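Long-range contacts in caspase Nc (Drosophila melanogaster, PDB 2FP3), which is an initiator cysteine protease that takes part in the caspase cascade leading to apoptosis, represented here by its protease domain without the CARD: residues Lys40-Gly45 against Tyr308-Phe313; Gly51-Gln56 against Phe303-Tyr308. The protein carries 2 engineered substitutions. All blocks are in the same frame, centred on the assembly; numbering follows the deposited sequence.

Contact 1 of 2, residues Lys40-Gly45 against Tyr308-Phe313; sequences KKIHGG and YFNPGF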
loop_
_atom_site.group_PDB
_atom_site.type_symbol
_atom_site.label_atom_id
_atom_site.label_comp_id
_atom_site.label_asym_id
_atom_site.label_seq_id
_atom_site.Cartn_x
_atom_site.Cartn_y
_atom_site.Cartn_z
ATOM N N LYS A 40 10.503 -18.082 -10.427
ATOM C CA LYS A 40 11.269 -18.804 -11.430
ATOM C C LYS A 40 10.372 -18.990 -12.646
ATOM O O LYS A 40 10.684 -19.742 -13.567
ATOM C CB LYS A 40 11.713 -20.166 -10.884
ATOM C CG LYS A 40 12.807 -20.095 -9.829
ATOM C CD LYS A 40 13.161 -21.486 -9.319
ATOM C CE LYS A 40 14.488 -21.494 -8.568
ATOM N NZ LYS A 40 14.495 -20.572 -7.401
ATOM N N LYS A 41 9.257 -18.274 -12.648
ATOM C CA LYS A 41 8.288 -18.366 -13.731
ATOM C C LYS A 41 7.264 -17.253 -13.535
ATOM O O LYS A 41 7.306 -16.528 -12.547
ATOM C CB LYS A 41 7.568 -19.716 -13.649
ATOM C CG LYS A 41 6.843 -19.891 -12.308
ATOM C CD LYS A 41 6.302 -21.296 -12.066
ATOM C CE LYS A 41 4.954 -21.532 -12.729
ATOM N NZ LYS A 41 4.504 -22.946 -12.521
ATOM N N ILE A 42 6.358 -17.121 -14.491
ATOM C CA ILE A 42 5.285 -16.150 -14.399
ATOM C C ILE A 42 4.142 -16.975 -13.811
ATOM O O ILE A 42 3.699 -17.950 -14.421
ATOM C CB ILE A 42 4.862 -15.623 -15.794
ATOM C CG1 ILE A 42 6.029 -14.874 -16.447
ATOM C CG2 ILE A 42 3.623 -14.732 -15.663
ATOM C CD1 ILE A 42 6.514 -13.651 -15.675
ATOM N N HIS A 43 3.682 -16.598 -12.625
ATOM C CA HIS A 43 2.609 -17.328 -11.972
ATOM C C HIS A 43 1.255 -16.933 -12.525
ATOM O O HIS A 43 0.970 -15.752 -12.699
ATOM C CB HIS A 43 2.685 -17.096 -10.466
ATOM C CG HIS A 43 3.904 -17.695 -9.838
ATOM N ND1 HIS A 43 3.910 -18.957 -9.280
ATOM C CD2 HIS A 43 5.180 -17.245 -9.762
ATOM C CE1 HIS A 43 5.137 -19.256 -8.891
ATOM N NE2 HIS A 43 5.929 -18.235 -9.173
ATOM N N GLY A 44 0.431 -17.934 -12.820
ATOM C CA GLY A 44 -0.882 -17.681 -13.379
ATOM C C GLY A 44 -1.971 -18.467 -12.689
ATOM O O GLY A 44 -2.967 -18.841 -13.312
ATOM N N GLY A 45 -1.765 -18.726 -11.400
ATOM C CA GLY A 45 -2.734 -19.453 -10.599
ATOM C C GLY A 45 -3.069 -20.872 -11.018
ATOM O O GLY A 45 -3.298 -21.729 -10.162
ATOM N N TYR A 308 -0.067 -11.789 -8.859
ATOM C CA TYR A 308 1.227 -12.384 -8.537
ATOM C C TYR A 308 2.236 -11.314 -8.923
ATOM O O TYR A 308 2.127 -10.705 -9.983
ATOM C CB TYR A 308 1.486 -13.655 -9.350
ATOM C CG TYR A 308 0.687 -14.846 -8.890
ATOM C CD1 TYR A 308 -0.520 -15.177 -9.504
ATOM C CD2 TYR A 308 1.123 -15.632 -7.808
ATOM C CE1 TYR A 308 -1.281 -16.265 -9.056
ATOM C CE2 TYR A 308 0.371 -16.717 -7.352
ATOM C CZ TYR A 308 -0.826 -17.029 -7.981
ATOM O OH TYR A 308 -1.573 -18.112 -7.556
ATOM N N PHE A 309 3.205 -11.067 -8.055
ATOM C CA PHE A 309 4.203 -10.048 -8.322
ATOM C C PHE A 309 5.370 -10.558 -9.179
ATOM O O PHE A 309 6.106 -9.756 -9.775
ATOM C CB PHE A 309 4.711 -9.471 -6.992
ATOM C CG PHE A 309 3.718 -8.562 -6.301
ATOM C CD1 PHE A 309 3.505 -7.261 -6.754
ATOM C CD2 PHE A 309 2.981 -9.012 -5.211
ATOM C CE1 PHE A 309 2.568 -6.424 -6.135
ATOM C CE2 PHE A 309 2.041 -8.189 -4.587
ATOM C CZ PHE A 309 1.836 -6.889 -5.054
ATOM N N ASN A 310 5.521 -11.881 -9.250
ATOM C CA ASN A 310 6.600 -12.508 -10.017
ATOM C C ASN A 310 7.906 -11.743 -9.810
ATOM O O ASN A 310 8.586 -11.366 -10.767
ATOM C CB ASN A 310 6.247 -12.537 -11.503
ATOM C CG ASN A 310 5.006 -13.362 -11.793
ATOM O OD1 ASN A 310 4.877 -14.487 -11.314
ATOM N ND2 ASN A 310 4.091 -12.812 -12.587
ATOM N N PRO A 311 8.293 -11.521 -8.551
ATOM C CA PRO A 311 9.539 -10.773 -8.364
ATOM C C PRO A 311 10.760 -11.441 -8.982
ATOM O O PRO A 311 10.943 -12.653 -8.878
ATOM C CB PRO A 311 9.642 -10.655 -6.853
ATOM C CG PRO A 311 9.098 -11.956 -6.398
ATOM C CD PRO A 311 7.881 -12.179 -7.300
ATOM N N GLY A 312 11.584 -10.633 -9.635
ATOM C CA GLY A 312 12.800 -11.130 -10.253
ATOM C C GLY A 312 12.644 -11.966 -11.511
ATOM O O GLY A 312 13.583 -12.649 -11.904
ATOM N N PHE A 313 11.484 -11.921 -12.157
ATOM C CA PHE A 313 11.281 -12.709 -13.365
ATOM C C PHE A 313 10.417 -11.960 -14.370
ATOM O O PHE A 313 9.487 -11.244 -13.985
ATOM C CB PHE A 313 10.616 -14.037 -13.016
ATOM C CG PHE A 313 10.764 -15.084 -14.084
ATOM C CD1 PHE A 313 11.941 -15.827 -14.189
ATOM C CD2 PHE A 313 9.741 -15.305 -15.008
ATOM C CE1 PHE A 313 12.097 -16.776 -15.194
ATOM C CE2 PHE A 313 9.883 -16.247 -16.015
ATOM C CZ PHE A 313 11.066 -16.988 -16.111
HETATM O O HOH W 1 1.607 -13.337 -13.127
#

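Contact 2 of 2, residues Gly51-Gln56 against Phe303-Tyr308; sequences GTYKMQ and FNKKLY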
loop_
_atom_site.group_PDB
_atom_site.type_symbol
_atom_site.label_atom_id
_atom_site.label_comp_id
_atom_site.label_asym_id
_atom_site.label_seq_id
_atom_site.Cartn_x
_atom_site.Cartn_y
_atom_site.Cartn_z
ATOM N N GLY A 51 -9.053 -14.812 -13.738
ATOM C CA GLY A 51 -7.886 -14.394 -14.495
ATOM C C GLY A 51 -6.729 -13.922 -13.625
ATOM O O GLY A 51 -6.800 -13.977 -12.388
ATOM N N THR A 52 -5.669 -13.443 -14.278
ATOM C CA THR A 52 -4.465 -12.964 -13.600
ATOM C C THR A 52 -3.991 -11.623 -14.174
ATOM O O THR A 52 -3.827 -11.490 -15.376
ATOM C CB THR A 52 -3.325 -13.987 -13.764
ATOM O OG1 THR A 52 -3.789 -15.288 -13.371
ATOM C CG2 THR A 52 -2.123 -13.600 -12.920
ATOM N N TYR A 53 -3.768 -10.624 -13.326
ATOM C CA TYR A 53 -3.304 -9.341 -13.841
ATOM C C TYR A 53 -1.928 -9.546 -14.432
ATOM O O TYR A 53 -1.086 -10.234 -13.845
ATOM C CB TYR A 53 -3.209 -8.282 -12.741
ATOM C CG TYR A 53 -4.544 -7.827 -12.187
ATOM C CD1 TYR A 53 -5.416 -7.042 -12.947
ATOM C CD2 TYR A 53 -4.933 -8.198 -10.898
ATOM C CE1 TYR A 53 -6.664 -6.633 -12.422
ATOM C CE2 TYR A 53 -6.155 -7.809 -10.369
ATOM C CZ TYR A 53 -7.022 -7.031 -11.122
ATOM O OH TYR A 53 -8.227 -6.678 -10.557
ATOM N N LYS A 54 -1.701 -8.937 -15.589
ATOM C CA LYS A 54 -0.415 -9.053 -16.260
ATOM C C LYS A 54 0.695 -8.432 -15.409
ATOM O O LYS A 54 0.605 -7.273 -15.009
ATOM C CB LYS A 54 -0.483 -8.372 -17.628
ATOM C CG LYS A 54 0.701 -8.684 -18.539
ATOM C CD LYS A 54 0.570 -8.012 -19.919
ATOM C CE LYS A 54 0.908 -6.518 -19.868
ATOM N NZ LYS A 54 2.338 -6.288 -19.486
ATOM N N MET A 55 1.724 -9.222 -15.128
ATOM C CA MET A 55 2.877 -8.795 -14.340
ATOM C C MET A 55 4.128 -9.464 -14.909
ATOM O O MET A 55 4.768 -10.280 -14.240
ATOM C CB MET A 55 2.712 -9.215 -12.880
ATOM C CG MET A 55 1.587 -8.513 -12.162
ATOM S SD MET A 55 1.879 -6.755 -12.029
ATOM C CE MET A 55 2.722 -6.647 -10.450
ATOM N N GLN A 56 4.491 -9.104 -16.135
ATOM C CA GLN A 56 5.644 -9.720 -16.780
ATOM C C GLN A 56 6.619 -8.796 -17.515
ATOM O O GLN A 56 7.599 -9.275 -18.090
ATOM C CB GLN A 56 5.135 -10.811 -17.726
ATOM C CG GLN A 56 3.865 -10.410 -18.459
ATOM C CD GLN A 56 3.205 -11.565 -19.214
ATOM O OE1 GLN A 56 2.769 -12.556 -18.618
ATOM N NE2 GLN A 56 3.125 -11.435 -20.536
ATOM N N PHE A 303 -11.741 -6.303 -7.477
ATOM C CA PHE A 303 -10.365 -6.768 -7.713
ATOM C C PHE A 303 -10.586 -8.264 -7.980
ATOM O O PHE A 303 -10.357 -9.107 -7.116
ATOM C CB PHE A 303 -9.524 -6.548 -6.451
ATOM C CG PHE A 303 -8.039 -6.819 -6.624
ATOM C CD1 PHE A 303 -7.505 -8.085 -6.371
ATOM C CD2 PHE A 303 -7.163 -5.784 -6.972
ATOM C CE1 PHE A 303 -6.123 -8.310 -6.448
ATOM C CE2 PHE A 303 -5.781 -6.000 -7.051
ATOM C CZ PHE A 303 -5.261 -7.260 -6.788
ATOM N N ASN A 304 -11.012 -8.586 -9.194
ATOM C CA ASN A 304 -11.372 -9.954 -9.513
ATOM C C ASN A 304 -10.389 -10.930 -10.145
ATOM O O ASN A 304 -10.775 -12.033 -10.523
ATOM C CB ASN A 304 -12.678 -9.910 -10.311
ATOM C CG ASN A 304 -13.772 -9.135 -9.571
ATOM O OD1 ASN A 304 -13.884 -9.222 -8.342
ATOM N ND2 ASN A 304 -14.576 -8.386 -10.307
ATOM N N LYS A 305 -9.121 -10.556 -10.224
ATOM C CA LYS A 305 -8.107 -11.440 -10.783
ATOM C C LYS A 305 -7.006 -11.620 -9.743
ATOM O O LYS A 305 -6.887 -10.817 -8.823
ATOM C CB LYS A 305 -7.495 -10.839 -12.053
ATOM C CG LYS A 305 -8.459 -10.668 -13.217
ATOM C CD LYS A 305 -7.754 -9.973 -14.367
ATOM C CE LYS A 305 -8.660 -9.766 -15.561
ATOM N NZ LYS A 305 -7.879 -9.174 -16.685
ATOM N N LYS A 306 -6.201 -12.668 -9.887
ATOM C CA LYS A 306 -5.114 -12.892 -8.947
ATOM C C LYS A 306 -3.984 -11.916 -9.253
ATOM O O LYS A 306 -3.770 -11.527 -10.413
ATOM C CB LYS A 306 -4.585 -14.323 -9.064
ATOM C CG LYS A 306 -5.620 -15.422 -8.834
ATOM C CD LYS A 306 -6.003 -15.592 -7.372
ATOM C CE LYS A 306 -7.094 -16.657 -7.247
ATOM N NZ LYS A 306 -7.530 -16.917 -5.850
ATOM N N LEU A 307 -3.264 -11.512 -8.214
ATOM C CA LEU A 307 -2.139 -10.620 -8.396
ATOM C C LEU A 307 -0.850 -11.273 -7.916
ATOM O O LEU A 307 -0.587 -11.334 -6.708
ATOM C CB LEU A 307 -2.346 -9.299 -7.644
ATOM C CG LEU A 307 -1.134 -8.365 -7.734
ATOM C CD1 LEU A 307 -0.773 -8.160 -9.193
ATOM C CD2 LEU A 307 -1.413 -7.039 -7.086
ATOM N N TYR A 308 -0.067 -11.789 -8.859
ATOM C CA TYR A 308 1.227 -12.384 -8.537
ATOM C C TYR A 308 2.236 -11.314 -8.923
ATOM O O TYR A 308 2.127 -10.705 -9.983
ATOM C CB TYR A 308 1.486 -13.655 -9.350
ATOM C CG TYR A 308 0.687 -14.846 -8.890
ATOM C CD1 TYR A 308 -0.520 -15.177 -9.504
ATOM C CD2 TYR A 308 1.123 -15.632 -7.808
ATOM C CE1 TYR A 308 -1.281 -16.265 -9.056
ATOM C CE2 TYR A 308 0.371 -16.717 -7.352
ATOM C CZ TYR A 308 -0.826 -17.029 -7.981
ATOM O OH TYR A 308 -1.573 -18.112 -7.556
HETATM O O HOH W 2 -10.948 -13.180 -13.196
HETATM O O HOH W 3 0.012 -11.262 -11.813
#

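Contact 1 of 2, residues Lys40-Gly45 against Tyr308-Phe313
Asn310 and His43 come together because each side chain leans back beside its own backbone N, with CG anti to the carbonyl carbon (chi1 -62° for Asn310, -67° for His43). The amide and the imidazole end up nearly coplanar, and Asn310 OD1 does two jobs. It accepts the backbone N-H of His43 at 2.8 Å (N to OD1) in an almost straight bond, 175° at the hydrogen, with the donor tilted from the carbonyl plane. It also sits in plane at the imidazole edge, 3.2 Å from His43 CD2. The other end of the amide is also in use: Asn310 ND2 gives a hydrogen bond to water 1, which donates in turn to His43 O, and probably another to Met55 O.

His43 CB lies over one face of the Tyr308 ring, a CH-pi contact with CB 3.6 Å from the ring centroid. The two rings run close to parallel but are slid apart and barely overlap. At the far end of the contact the Phe313 ring lies against the backbone, with Lys41 N over its centre and the Lys40 carbonyl carbon toward its rim, while Ile42 CD1 meets the ring edge 3.7 Å from Phe313 CD2.

A type II turn from Asn310 to Phe313 brings the Asn310 and Phe313 side chains to the same segment, 40-45, and Arg61 holds Phe313 O. The contact thus joins the loop before strand 62-68 to the chain that follows strand 297-301. The opposite demands at OD1 and ND2 are consistent with a single orientation of the Asn310 amide.

Contact 2 of 2, residues Gly51-Gln56 against Phe303-Tyr308
Lys306 pairs through both its backbone N-H and its carbonyl with residues 51-53: its N donates to Gly51 O at 2.9 Å, and its O accepts from Tyr53 N at 3.0 Å. The pair of bonds brackets Thr52 and makes a single beta bridge, with the two segments running parallel. Waters carry the polar link further at both ends, water 2 joining Gly51 N to Asn304 O and water 3 joining Tyr53 O to Tyr308 N.

The aromatic contacts belong to Tyr53. Its edge points at the face of Phe303, with CE2 above the ring centre, in an edge-to-face pair whose centroids are 5.0 Å apart and planes 54° apart. Lys305 CB lies over one face of the Tyr53 ring, 3.8 Å from its centroid, and the extended lysine chain keeps CD over the same face, toward the rim and 4.0 Å from Tyr53 CD1. The phenol OH has its own partner in Asp232.

In the caspase fold this places the linker before strand 62-68 beside the chain leaving strand 297-301, which pairs antiparallel with 233-237. Helix 272-284 touches Phe303 and Leu307.

Among the remaining apolar contacts, Met55 bends at chi2 and chi3 and brings its CG within 3.8 Å of Leu307 CD1. Thr52 CG2 approaches the edge of the Tyr308 ring, 4.1 Å from CD1.

Both contacts join the linker before strand 62-68 to the tail after strand 297-301, with contact 2 nested inside the loop that contact 1 closes. They share Tyr308, and Asn310 ND2 of contact 1 reaches Met55 O of contact 2 at 3.1 Å, a probable hydrogen bond. Both are partly buried, contact 2 the more so: five of its ten touching residues are buried, against two of nine in contact 1, where Gly44 and Gly45 are poorly ordered. Aromatic packing is common to both. They differ in their polar core, a backbone bridge in contact 2 and a side-chain amide bonded to the backbone in contact 1.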